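Local atomic coordinates of insecticidal Delta-Endotoxin Cry8Ea1 (Bacillus Thuringiensis, PDB entry 3EB7), a protein that kills the larvae of the underground pest Holotrichia parallela, probably, like other three-domain Cry toxins, by opening pores in midgut cell membranes. Residues 80-85 with 114-119; 134-139 with 176-181; 340-345 with 406-411; 366-371 with 375-380. One frame throughout, in Å; residues are numbered along the deposited sequence.

Contact 1 of 4, residues 80-85 with 114-119; sequences NNYQLY and SLFTQY
Tyr-82 and Phe-116 meet rim to rim between two neighbouring helices, 65-93 and 99-119, of the helical bundle that forms the N-terminal domain of Cry toxins, the part held to insert into membranes in this family. The backbones stay well apart here, with the nearest CA atoms, those of Asn-81 and Leu-115, separated by 9.3 Å, and side chains alone span the interval.

The aromatic part of the contact is carried by ring edges. CE1 of Tyr-82 lies 3.5 Å from CZ of Phe-116, each ring placing its rim near the plane of the other, while the two planes are turned 74° apart. With the centroids 6.0 Å apart and neither ring over the other's face, the pair is not a T-shaped stack. Both rings have further aromatic partners: Phe-116 stacks on His-143 of helix 133-153, and the Tyr-82 ring meets that of Trp-41, just after helix 26-40. Leu-142 touches both rings, so the pair is built into the packing of several helices.

Apolar packing of a polar side chain makes up the rest. Asn-81 has CG anti to its carbonyl carbon (chi1 -78°), a torsion that leaves the amide beside the backbone N and lets ND2 reach back to bond Gly-77 O, one turn earlier in its own helix. The asparagine side chain is set nearly perpendicular to that of Leu-115, and its ND2 comes to 3.6 Å from Leu-115 CD2. The phenol oxygen of Tyr-82 borders the phenylalanine edge, with OH 3.3 Å from Phe-116 CE1.

Contact 2 of 4, residues 134-139 with 176-181; sequences SVYAQA and AQYSDH
Tyr-136 reaches from helix 133-153 to Tyr-178 and His-181 of helix 161-191, forming an aromatic cluster between two antiparallel helices of the N-terminal bundle. Over these short segments the axes run at 157° and approach to 10.5 Å, a separation that the tyrosine bridges with its full length.

From CB, which points toward the other helix, the chain continues to a CG held anti to the backbone N (chi1 -180°), and the ring is thereby extended straight across the gap. Beyond CG, one face of the ring is covered by the imidazole of His-181. The two rings form a face-to-face stack, their centroids 3.8 Å apart and their planes inclined at 29°; the closest carbon approaches within it are doubtful. On one flank, CD1 has NE2 of His-181 at 3.6 Å, and CE1 lies about equally near CD2 and NE2 of that ring. CZ, near the far end, also has CD2 of Tyr-178 at 4.0 Å. That second tyrosine stands with its plane perpendicular to the first, in an oblique arrangement, and its own hydroxyl is bonded to His-143 ND1.

At the tip, the hydroxyl has both carbon and water neighbours. Tyr-136 OH lies 3.4 Å from His-181 CB and 3.2 Å from Tyr-178 CD2. A water in the plane of the ring, at its edge, gives the hydroxyl a polar partner and may extend the contact to Gln-177, whose NE2 is at best a weak and doubtful donor to it. The distance from Tyr-136 OH to this water oxygen is 2.7 Å.

Contact 3 of 4, residues 340-345 with 406-411; sequences DVYKTL and QPNYEA
A classic beta bulge at the start of strand 340-352, where Tyr-342 and Lys-343 both face Asp-367, turns these two neighbouring residues toward the short helix 408-411. The contact belongs to the second, beta-sheet domain of the toxin, and Pro-407 stands at the N-cap of the helix. Its carbonyl oxygen accepts from both Glu-410 N and Ala-411 N.

The ring of Tyr-342 carries most of the contact. Tyr-409 lies over one of its faces through backbone and CB, not through its own ring: CA sits 4.0 Å from the Tyr-342 centroid and 10° off the ring normal, a CH-pi contact, and CB packs 3.6 Å from CZ. With CG of Tyr-409 between the backbone N and the carbonyl carbon (chi1 59°), its side chain runs alongside that of Tyr-342 in the same direction. The Tyr-409 ring itself makes a cation-pi contact with Lys-376 of edge strand 376-381.

The side chain of Asn-408 runs across that of Tyr-342, its amide plane 70° from that of the ring and its OD1 3.6 Å from CE1. ND2 is bonded to Glu-396 OE1, and CD of Lys-343 passes 4.1 Å from ND2. The polar ends are joined by a water in the plane of the Tyr-342 ring. It lies 2.6 Å from Tyr-342 OH and donates to Asn-408 OD1 at 3.0 Å.

Contact 4 of 4, residues 366-371 with 375-380; sequences FDAIYP and YKTTFT
The Phe-379 ring turns its edge to the methyl group of Ala-368, and the Phe-366 ring turns its edge to the Phe-379 carbonyl, on one face of an antiparallel beta hairpin. The contact distances are 3.7 Å from Ala-368 CB to Phe-379 CE1 and 3.2 Å from Phe-366 CD1 to Phe-379 O. The two phenylalanine side chains are roughly perpendicular, and both rings meet Phe-336 edge-to-face, which joins this face of the hairpin to the segment just after strand 330-335; Ile-334 of that strand touches both side chains.

Strands 357-369 and 376-381 are paired through hydrogen-bonded pairs at Phe-366 with Phe-379 and at Ala-368 with Thr-377. Each pair exchanges two backbone bonds; that from Phe-366 N to Phe-379 O is 2.8 Å long and nearly straight, at 169°. Toward the turn, Tyr-370 N donates to Tyr-375 O. Tyr-370 CB lies 4.4 Å from Tyr-375 CB.

The other face has a mixed character. Ile-369 and Lys-376 run next to each other in the same direction: with chi1 and chi2 of the isoleucine both extended (-168° and 168°), CG1 and CD1 lie against CG of the lysine, whose end bends off. Asp-367 and Thr-378, the next non-hydrogen-bonded pair, also lie alongside each other. Here the nearest approach is from carboxylate to methyl, Asp-367 OD1 to Thr-378 CG2 at 3.7 Å.

Contacts 1 and 2 lie in the helical N-terminal domain, contacts 3 and 4 in the beta-sheet domain, and the nearest atoms of contacts 2 and 3 are about 16 Å apart. All four are only partly buried. Contacts 1 to 3 have no direct hydrogen bond between their segments and rely on side-chain packing, with a water added in contacts 2 and 3; only contact 4 rests on backbone bonds, between adjacent strands, the outer one at the sheet edge. Helix 133-153 links contacts 1 and 2 where Phe-116 packs on Ala-139. Contact 3 shares the sheet of contact 4: strand 340-352 pairs with 357-369, while helix 408-411 of contact 3 packs against the edge strand of contact 4.

Contact 1 of 4, residues 80-85 with 114-119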
# COMPACT_ATOMS: atom_id res chain seq x y z
N ASN A 80 9.39 7.42 26.44
CA ASN A 80 10.27 7.18 27.58
C ASN A 80 10.07 5.78 28.13
O ASN A 80 11.03 5.10 28.46
CB ASN A 80 10.06 8.24 28.69
CG ASN A 80 10.42 9.66 28.23
OD1 ASN A 80 11.39 9.88 27.48
ND2 ASN A 80 9.62 10.63 28.67
N ASN A 81 8.81 5.36 28.23
CA ASN A 81 8.47 4.02 28.69
C ASN A 81 8.84 2.90 27.73
O ASN A 81 9.10 1.78 28.16
CB ASN A 81 6.98 3.97 29.07
CG ASN A 81 6.71 4.59 30.42
OD1 ASN A 81 7.13 4.07 31.45
ND2 ASN A 81 6.03 5.72 30.42
N TYR A 82 8.86 3.21 26.43
CA TYR A 82 9.38 2.30 25.42
C TYR A 82 10.89 2.06 25.49
O TYR A 82 11.32 0.95 25.20
CB TYR A 82 8.99 2.78 24.03
CG TYR A 82 7.84 2.00 23.44
CD1 TYR A 82 6.55 2.56 23.37
CD2 TYR A 82 8.03 0.69 22.94
CE1 TYR A 82 5.48 1.84 22.83
CE2 TYR A 82 7.00 -0.03 22.40
CZ TYR A 82 5.73 0.54 22.35
OH TYR A 82 4.71 -0.19 21.81
N GLN A 83 11.68 3.08 25.85
CA GLN A 83 13.14 2.91 26.05
C GLN A 83 13.42 1.90 27.17
O GLN A 83 14.25 1.02 27.02
CB GLN A 83 13.85 4.22 26.37
CG GLN A 83 13.32 5.38 25.56
CD GLN A 83 14.40 6.05 24.74
OE1 GLN A 83 14.94 5.46 23.78
NE2 GLN A 83 14.71 7.31 25.09
N LEU A 84 12.69 2.05 28.27
CA LEU A 84 12.79 1.18 29.42
C LEU A 84 12.35 -0.26 29.12
O LEU A 84 12.94 -1.20 29.63
CB LEU A 84 11.97 1.76 30.58
CG LEU A 84 12.26 3.21 30.99
CD1 LEU A 84 11.21 3.69 31.95
CD2 LEU A 84 13.66 3.35 31.61
N TYR A 85 11.30 -0.41 28.31
CA TYR A 85 10.88 -1.73 27.84
C TYR A 85 11.94 -2.33 26.92
O TYR A 85 12.28 -3.50 27.06
CB TYR A 85 9.54 -1.64 27.13
CG TYR A 85 9.06 -2.93 26.54
CD1 TYR A 85 8.89 -4.08 27.34
CD2 TYR A 85 8.71 -3.01 25.18
CE1 TYR A 85 8.42 -5.27 26.78
CE2 TYR A 85 8.25 -4.21 24.61
CZ TYR A 85 8.09 -5.32 25.41
OH TYR A 85 7.62 -6.49 24.86
N SER A 114 -1.04 -0.76 29.62
CA SER A 114 -1.91 0.10 30.41
C SER A 114 -2.00 1.53 29.87
O SER A 114 -3.07 2.11 29.85
CB SER A 114 -1.48 0.07 31.88
OG SER A 114 -1.69 1.34 32.45
N LEU A 115 -0.87 2.07 29.41
CA LEU A 115 -0.79 3.42 28.84
C LEU A 115 -1.51 3.49 27.48
O LEU A 115 -2.26 4.44 27.18
CB LEU A 115 0.70 3.78 28.68
CG LEU A 115 1.55 4.65 29.63
CD1 LEU A 115 0.91 5.05 30.92
CD2 LEU A 115 2.92 4.04 29.87
N PHE A 116 -1.31 2.47 26.66
CA PHE A 116 -2.03 2.37 25.40
C PHE A 116 -3.51 2.40 25.62
O PHE A 116 -4.20 3.20 25.01
CB PHE A 116 -1.60 1.13 24.62
CG PHE A 116 -0.36 1.33 23.84
CD1 PHE A 116 0.78 0.59 24.13
CD2 PHE A 116 -0.31 2.29 22.81
CE1 PHE A 116 1.95 0.79 23.38
CE2 PHE A 116 0.83 2.49 22.07
CZ PHE A 116 1.98 1.75 22.35
N THR A 117 -4.02 1.55 26.52
CA THR A 117 -5.44 1.57 26.88
C THR A 117 -5.94 2.96 27.32
O THR A 117 -7.02 3.36 26.92
CB THR A 117 -5.73 0.53 27.97
OG1 THR A 117 -5.28 -0.75 27.51
CG2 THR A 117 -7.22 0.43 28.30
N GLN A 118 -5.15 3.68 28.12
CA GLN A 118 -5.56 5.01 28.59
C GLN A 118 -5.46 6.06 27.50
O GLN A 118 -6.27 6.97 27.47
CB GLN A 118 -4.73 5.51 29.78
CG GLN A 118 -4.69 4.63 31.03
CD GLN A 118 -3.93 5.34 32.18
OE1 GLN A 118 -2.78 5.76 32.02
NE2 GLN A 118 -4.60 5.49 33.32
N TYR A 119 -4.47 5.95 26.62
CA TYR A 119 -4.15 7.04 25.69
C TYR A 119 -4.84 6.98 24.32
O TYR A 119 -5.05 8.02 23.69
CB TYR A 119 -2.63 7.12 25.47
CG TYR A 119 -1.82 7.56 26.66
CD1 TYR A 119 -0.43 7.34 26.71
CD2 TYR A 119 -2.42 8.19 27.75
CE1 TYR A 119 0.33 7.77 27.82
CE2 TYR A 119 -1.68 8.60 28.84
CZ TYR A 119 -0.32 8.40 28.87
OH TYR A 119 0.37 8.87 29.96

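Contact 2 of 4, residues 134-139 with 176-181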
# COMPACT_ATOMS: atom_id res chain seq x y z
N SER A 134 -3.26 9.73 11.20
CA SER A 134 -1.90 9.14 11.07
C SER A 134 -1.21 8.88 12.45
O SER A 134 -0.59 7.83 12.62
CB SER A 134 -1.01 9.82 10.01
OG SER A 134 -0.71 11.17 10.31
N VAL A 135 -1.38 9.77 13.43
CA VAL A 135 -0.99 9.47 14.82
C VAL A 135 -1.69 8.17 15.28
O VAL A 135 -1.06 7.22 15.76
CB VAL A 135 -1.34 10.66 15.81
CG1 VAL A 135 -1.26 10.23 17.29
CG2 VAL A 135 -0.42 11.87 15.56
N TYR A 136 -3.01 8.15 15.14
CA TYR A 136 -3.80 7.00 15.58
C TYR A 136 -3.30 5.68 14.96
O TYR A 136 -3.07 4.72 15.68
CB TYR A 136 -5.26 7.23 15.24
CG TYR A 136 -6.17 6.10 15.66
CD1 TYR A 136 -6.94 6.20 16.82
CD2 TYR A 136 -6.25 4.91 14.89
CE1 TYR A 136 -7.78 5.16 17.19
CE2 TYR A 136 -7.08 3.86 15.27
CZ TYR A 136 -7.86 4.00 16.41
OH TYR A 136 -8.71 2.97 16.78
N ALA A 137 -3.12 5.65 13.64
CA ALA A 137 -2.57 4.47 12.93
C ALA A 137 -1.19 3.98 13.43
O ALA A 137 -0.96 2.76 13.62
CB ALA A 137 -2.56 4.70 11.37
N GLN A 138 -0.28 4.92 13.66
CA GLN A 138 1.03 4.57 14.15
C GLN A 138 1.00 4.11 15.61
O GLN A 138 1.72 3.16 15.98
CB GLN A 138 2.02 5.72 13.91
CG GLN A 138 2.25 6.07 12.43
CD GLN A 138 2.75 4.88 11.59
OE1 GLN A 138 2.34 4.68 10.43
NE2 GLN A 138 3.62 4.07 12.17
N ALA A 139 0.16 4.73 16.44
CA ALA A 139 0.03 4.28 17.84
C ALA A 139 -0.66 2.90 17.96
O ALA A 139 -0.23 2.02 18.75
CB ALA A 139 -0.73 5.34 18.66
N ALA A 176 -9.46 -5.74 14.92
CA ALA A 176 -10.76 -5.35 14.33
C ALA A 176 -11.08 -3.89 14.56
O ALA A 176 -11.35 -3.17 13.61
CB ALA A 176 -11.90 -6.23 14.88
N GLN A 177 -11.04 -3.45 15.80
CA GLN A 177 -11.42 -2.08 16.15
C GLN A 177 -10.51 -1.02 15.50
O GLN A 177 -11.00 -0.06 14.92
CB GLN A 177 -11.46 -1.90 17.67
CG GLN A 177 -11.46 -0.43 18.09
CD GLN A 177 -11.49 -0.17 19.62
OE1 GLN A 177 -12.18 -0.87 20.38
NE2 GLN A 177 -10.72 0.83 20.06
N TYR A 178 -9.19 -1.20 15.59
CA TYR A 178 -8.21 -0.29 14.98
C TYR A 178 -8.30 -0.31 13.45
O TYR A 178 -8.17 0.71 12.82
CB TYR A 178 -6.76 -0.62 15.41
CG TYR A 178 -6.44 -0.45 16.91
CD1 TYR A 178 -5.34 -1.10 17.47
CD2 TYR A 178 -7.23 0.32 17.74
CE1 TYR A 178 -5.04 -0.98 18.82
CE2 TYR A 178 -6.95 0.46 19.10
CZ TYR A 178 -5.86 -0.19 19.65
OH TYR A 178 -5.56 -0.03 20.99
N SER A 179 -8.52 -1.48 12.84
CA SER A 179 -8.68 -1.52 11.40
C SER A 179 -9.91 -0.71 10.99
O SER A 179 -9.84 0.12 10.09
CB SER A 179 -8.78 -2.96 10.88
OG SER A 179 -7.64 -3.73 11.23
N ASP A 180 -11.01 -0.92 11.70
CA ASP A 180 -12.30 -0.28 11.35
C ASP A 180 -12.23 1.24 11.48
O ASP A 180 -12.65 1.95 10.57
CB ASP A 180 -13.42 -0.86 12.22
CG ASP A 180 -13.88 -2.25 11.74
OD1 ASP A 180 -13.56 -2.65 10.58
OD2 ASP A 180 -14.60 -2.93 12.51
N HIS A 181 -11.63 1.72 12.56
CA HIS A 181 -11.45 3.15 12.78
C HIS A 181 -10.64 3.81 11.62
O HIS A 181 -11.05 4.81 11.05
CB HIS A 181 -10.83 3.40 14.17
CG HIS A 181 -10.55 4.85 14.45
ND1 HIS A 181 -11.45 5.68 15.08
CD2 HIS A 181 -9.47 5.61 14.14
CE1 HIS A 181 -10.93 6.89 15.19
NE2 HIS A 181 -9.73 6.88 14.63
O HOH W 1 -10.37 3.05 18.87

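Contact 3 of 4, residues 340-345 with 406-411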
# COMPACT_ATOMS: atom_id res chain seq x y z
N ASP A 340 11.98 -2.07 -13.05
CA ASP A 340 11.48 -1.24 -11.99
C ASP A 340 12.02 0.18 -12.18
O ASP A 340 13.23 0.41 -11.98
CB ASP A 340 11.97 -1.78 -10.64
CG ASP A 340 11.16 -3.00 -10.15
OD1 ASP A 340 10.19 -3.42 -10.79
OD2 ASP A 340 11.53 -3.57 -9.11
N VAL A 341 11.15 1.10 -12.60
CA VAL A 341 11.46 2.51 -12.56
C VAL A 341 11.23 3.04 -11.13
O VAL A 341 10.11 3.21 -10.70
CB VAL A 341 10.62 3.28 -13.56
CG1 VAL A 341 10.91 4.75 -13.48
CG2 VAL A 341 10.91 2.77 -14.97
N TYR A 342 12.32 3.28 -10.40
CA TYR A 342 12.22 3.69 -8.99
C TYR A 342 12.18 5.20 -8.75
O TYR A 342 11.89 5.64 -7.65
CB TYR A 342 13.32 3.00 -8.17
CG TYR A 342 14.72 3.26 -8.65
CD1 TYR A 342 15.44 4.38 -8.20
CD2 TYR A 342 15.32 2.40 -9.58
CE1 TYR A 342 16.75 4.65 -8.70
CE2 TYR A 342 16.62 2.66 -10.06
CZ TYR A 342 17.32 3.77 -9.61
OH TYR A 342 18.59 4.00 -10.11
N LYS A 343 12.46 6.00 -9.78
CA LYS A 343 12.44 7.45 -9.63
C LYS A 343 12.20 8.10 -10.96
O LYS A 343 12.73 7.66 -11.97
CB LYS A 343 13.75 7.97 -9.04
CG LYS A 343 13.84 9.51 -9.00
CD LYS A 343 14.86 9.98 -7.99
CE LYS A 343 16.04 10.62 -8.61
NZ LYS A 343 16.04 12.08 -8.37
N THR A 344 11.36 9.12 -10.96
CA THR A 344 11.13 9.92 -12.12
C THR A 344 11.44 11.32 -11.65
O THR A 344 11.11 11.69 -10.51
CB THR A 344 9.65 9.83 -12.65
OG1 THR A 344 8.71 10.26 -11.65
CG2 THR A 344 9.33 8.40 -13.12
N LEU A 345 12.09 12.09 -12.52
CA LEU A 345 12.32 13.50 -12.28
C LEU A 345 11.75 14.19 -13.50
O LEU A 345 12.24 13.98 -14.59
CB LEU A 345 13.82 13.74 -12.10
CG LEU A 345 14.32 15.07 -11.48
CD1 LEU A 345 14.41 16.12 -12.54
CD2 LEU A 345 13.48 15.62 -10.33
N GLN A 406 21.07 3.39 2.34
CA GLN A 406 21.49 2.70 1.12
C GLN A 406 21.09 3.49 -0.08
O GLN A 406 20.25 4.38 0.01
CB GLN A 406 20.91 1.30 1.02
CG GLN A 406 19.93 0.97 2.09
CD GLN A 406 20.09 -0.44 2.55
OE1 GLN A 406 20.44 -1.32 1.75
NE2 GLN A 406 19.85 -0.67 3.84
N PRO A 407 21.73 3.21 -1.23
CA PRO A 407 21.26 3.89 -2.41
C PRO A 407 19.78 3.60 -2.69
O PRO A 407 19.25 2.56 -2.30
CB PRO A 407 22.18 3.36 -3.51
CG PRO A 407 22.82 2.19 -2.96
CD PRO A 407 22.89 2.35 -1.50
N ASN A 408 19.13 4.58 -3.31
CA ASN A 408 17.72 4.47 -3.64
C ASN A 408 17.39 3.27 -4.54
O ASN A 408 16.31 2.70 -4.41
CB ASN A 408 17.17 5.80 -4.18
CG ASN A 408 17.87 6.31 -5.44
OD1 ASN A 408 18.84 5.73 -5.94
ND2 ASN A 408 17.33 7.39 -5.99
N TYR A 409 18.34 2.86 -5.40
CA TYR A 409 18.15 1.65 -6.26
C TYR A 409 18.15 0.32 -5.50
O TYR A 409 17.82 -0.75 -6.10
CB TYR A 409 19.14 1.60 -7.41
CG TYR A 409 20.58 1.58 -6.99
CD1 TYR A 409 21.17 0.41 -6.54
CD2 TYR A 409 21.37 2.74 -7.08
CE1 TYR A 409 22.53 0.39 -6.15
CE2 TYR A 409 22.74 2.74 -6.69
CZ TYR A 409 23.30 1.56 -6.23
OH TYR A 409 24.62 1.53 -5.83
N GLU A 410 18.55 0.36 -4.22
CA GLU A 410 18.35 -0.76 -3.30
C GLU A 410 17.12 -0.61 -2.40
O GLU A 410 16.44 -1.58 -2.16
CB GLU A 410 19.61 -1.06 -2.48
CG GLU A 410 20.84 -1.32 -3.38
CD GLU A 410 22.12 -1.76 -2.63
OE1 GLU A 410 22.79 -2.72 -3.12
OE2 GLU A 410 22.46 -1.16 -1.56
N ALA A 411 16.80 0.60 -1.95
CA ALA A 411 15.76 0.78 -0.94
C ALA A 411 14.42 1.42 -1.43
O ALA A 411 13.56 1.78 -0.62
CB ALA A 411 16.32 1.55 0.22
O HOH W 2 19.81 5.87 -8.78

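Contact 4 of 4, residues 366-371 with 375-380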
# COMPACT_ATOMS: atom_id res chain seq x y z
N PHE A 366 13.71 8.84 -16.17
CA PHE A 366 13.29 7.61 -15.50
C PHE A 366 14.53 6.81 -15.02
O PHE A 366 15.29 6.27 -15.85
CB PHE A 366 12.47 6.70 -16.43
CG PHE A 366 11.36 7.40 -17.23
CD1 PHE A 366 11.66 8.08 -18.44
CD2 PHE A 366 10.02 7.33 -16.83
CE1 PHE A 366 10.65 8.72 -19.20
CE2 PHE A 366 8.98 7.93 -17.60
CZ PHE A 366 9.29 8.61 -18.79
N ASP A 367 14.70 6.68 -13.71
CA ASP A 367 15.79 5.86 -13.20
C ASP A 367 15.26 4.46 -13.01
O ASP A 367 14.27 4.27 -12.32
CB ASP A 367 16.34 6.39 -11.90
CG ASP A 367 16.98 7.76 -12.05
OD1 ASP A 367 17.62 8.04 -13.10
OD2 ASP A 367 16.91 8.54 -11.09
N ALA A 368 15.91 3.49 -13.64
CA ALA A 368 15.40 2.14 -13.67
C ALA A 368 16.45 1.11 -13.28
O ALA A 368 17.66 1.29 -13.50
CB ALA A 368 14.83 1.82 -15.07
N ILE A 369 15.95 0.03 -12.68
CA ILE A 369 16.74 -1.15 -12.39
C ILE A 369 15.96 -2.41 -12.76
O ILE A 369 14.73 -2.45 -12.68
CB ILE A 369 17.19 -1.18 -10.90
CG1 ILE A 369 18.25 -2.25 -10.65
CG2 ILE A 369 15.98 -1.37 -9.93
CD1 ILE A 369 18.90 -2.10 -9.28
N TYR A 370 16.68 -3.43 -13.16
CA TYR A 370 16.18 -4.77 -13.43
C TYR A 370 16.31 -5.60 -12.15
O TYR A 370 17.43 -5.96 -11.77
CB TYR A 370 17.09 -5.33 -14.47
CG TYR A 370 16.44 -6.13 -15.49
CD1 TYR A 370 15.66 -5.52 -16.48
CD2 TYR A 370 16.60 -7.50 -15.48
CE1 TYR A 370 15.05 -6.28 -17.46
CE2 TYR A 370 15.99 -8.30 -16.46
CZ TYR A 370 15.21 -7.69 -17.43
OH TYR A 370 14.60 -8.51 -18.34
N PRO A 371 15.19 -5.89 -11.44
CA PRO A 371 15.44 -6.55 -10.15
C PRO A 371 16.03 -7.95 -10.25
O PRO A 371 16.58 -8.41 -9.26
CB PRO A 371 14.06 -6.57 -9.47
CG PRO A 371 13.09 -6.45 -10.57
CD PRO A 371 13.75 -5.66 -11.67
N TYR A 375 20.85 -4.83 -12.94
CA TYR A 375 21.34 -3.94 -13.96
C TYR A 375 20.54 -2.61 -13.97
O TYR A 375 19.32 -2.61 -14.06
CB TYR A 375 21.34 -4.64 -15.32
CG TYR A 375 21.72 -3.71 -16.43
CD1 TYR A 375 23.05 -3.34 -16.63
CD2 TYR A 375 20.73 -3.16 -17.26
CE1 TYR A 375 23.39 -2.44 -17.63
CE2 TYR A 375 21.06 -2.27 -18.26
CZ TYR A 375 22.40 -1.92 -18.44
OH TYR A 375 22.72 -1.04 -19.42
N LYS A 376 21.26 -1.49 -13.87
CA LYS A 376 20.69 -0.14 -13.80
C LYS A 376 20.87 0.65 -15.09
O LYS A 376 21.89 0.55 -15.78
CB LYS A 376 21.34 0.65 -12.67
CG LYS A 376 21.12 0.06 -11.28
CD LYS A 376 21.80 0.92 -10.22
CE LYS A 376 23.30 1.02 -10.46
NZ LYS A 376 23.99 -0.31 -10.30
N THR A 377 19.86 1.44 -15.42
CA THR A 377 19.92 2.34 -16.58
C THR A 377 19.01 3.57 -16.37
O THR A 377 18.15 3.58 -15.49
CB THR A 377 19.60 1.58 -17.91
OG1 THR A 377 20.18 2.30 -19.02
CG2 THR A 377 18.10 1.45 -18.13
N THR A 378 19.27 4.62 -17.15
CA THR A 378 18.41 5.81 -17.21
C THR A 378 17.71 5.88 -18.55
O THR A 378 18.31 5.58 -19.58
CB THR A 378 19.22 7.11 -17.02
OG1 THR A 378 20.07 6.96 -15.89
CG2 THR A 378 18.34 8.31 -16.77
N PHE A 379 16.45 6.28 -18.54
CA PHE A 379 15.72 6.60 -19.77
C PHE A 379 15.39 8.06 -19.69
O PHE A 379 14.87 8.52 -18.69
CB PHE A 379 14.44 5.76 -19.87
CG PHE A 379 14.69 4.26 -19.87
CD1 PHE A 379 14.42 3.50 -18.74
CD2 PHE A 379 15.21 3.62 -21.01
CE1 PHE A 379 14.65 2.11 -18.74
CE2 PHE A 379 15.46 2.25 -21.04
CZ PHE A 379 15.17 1.48 -19.90
N THR A 380 15.73 8.81 -20.73
CA THR A 380 15.45 10.22 -20.74
C THR A 380 14.63 10.61 -21.94
O THR A 380 15.02 10.35 -23.09
CB THR A 380 16.73 11.08 -20.73
OG1 THR A 380 17.61 10.59 -19.70
CG2 THR A 380 16.37 12.52 -20.50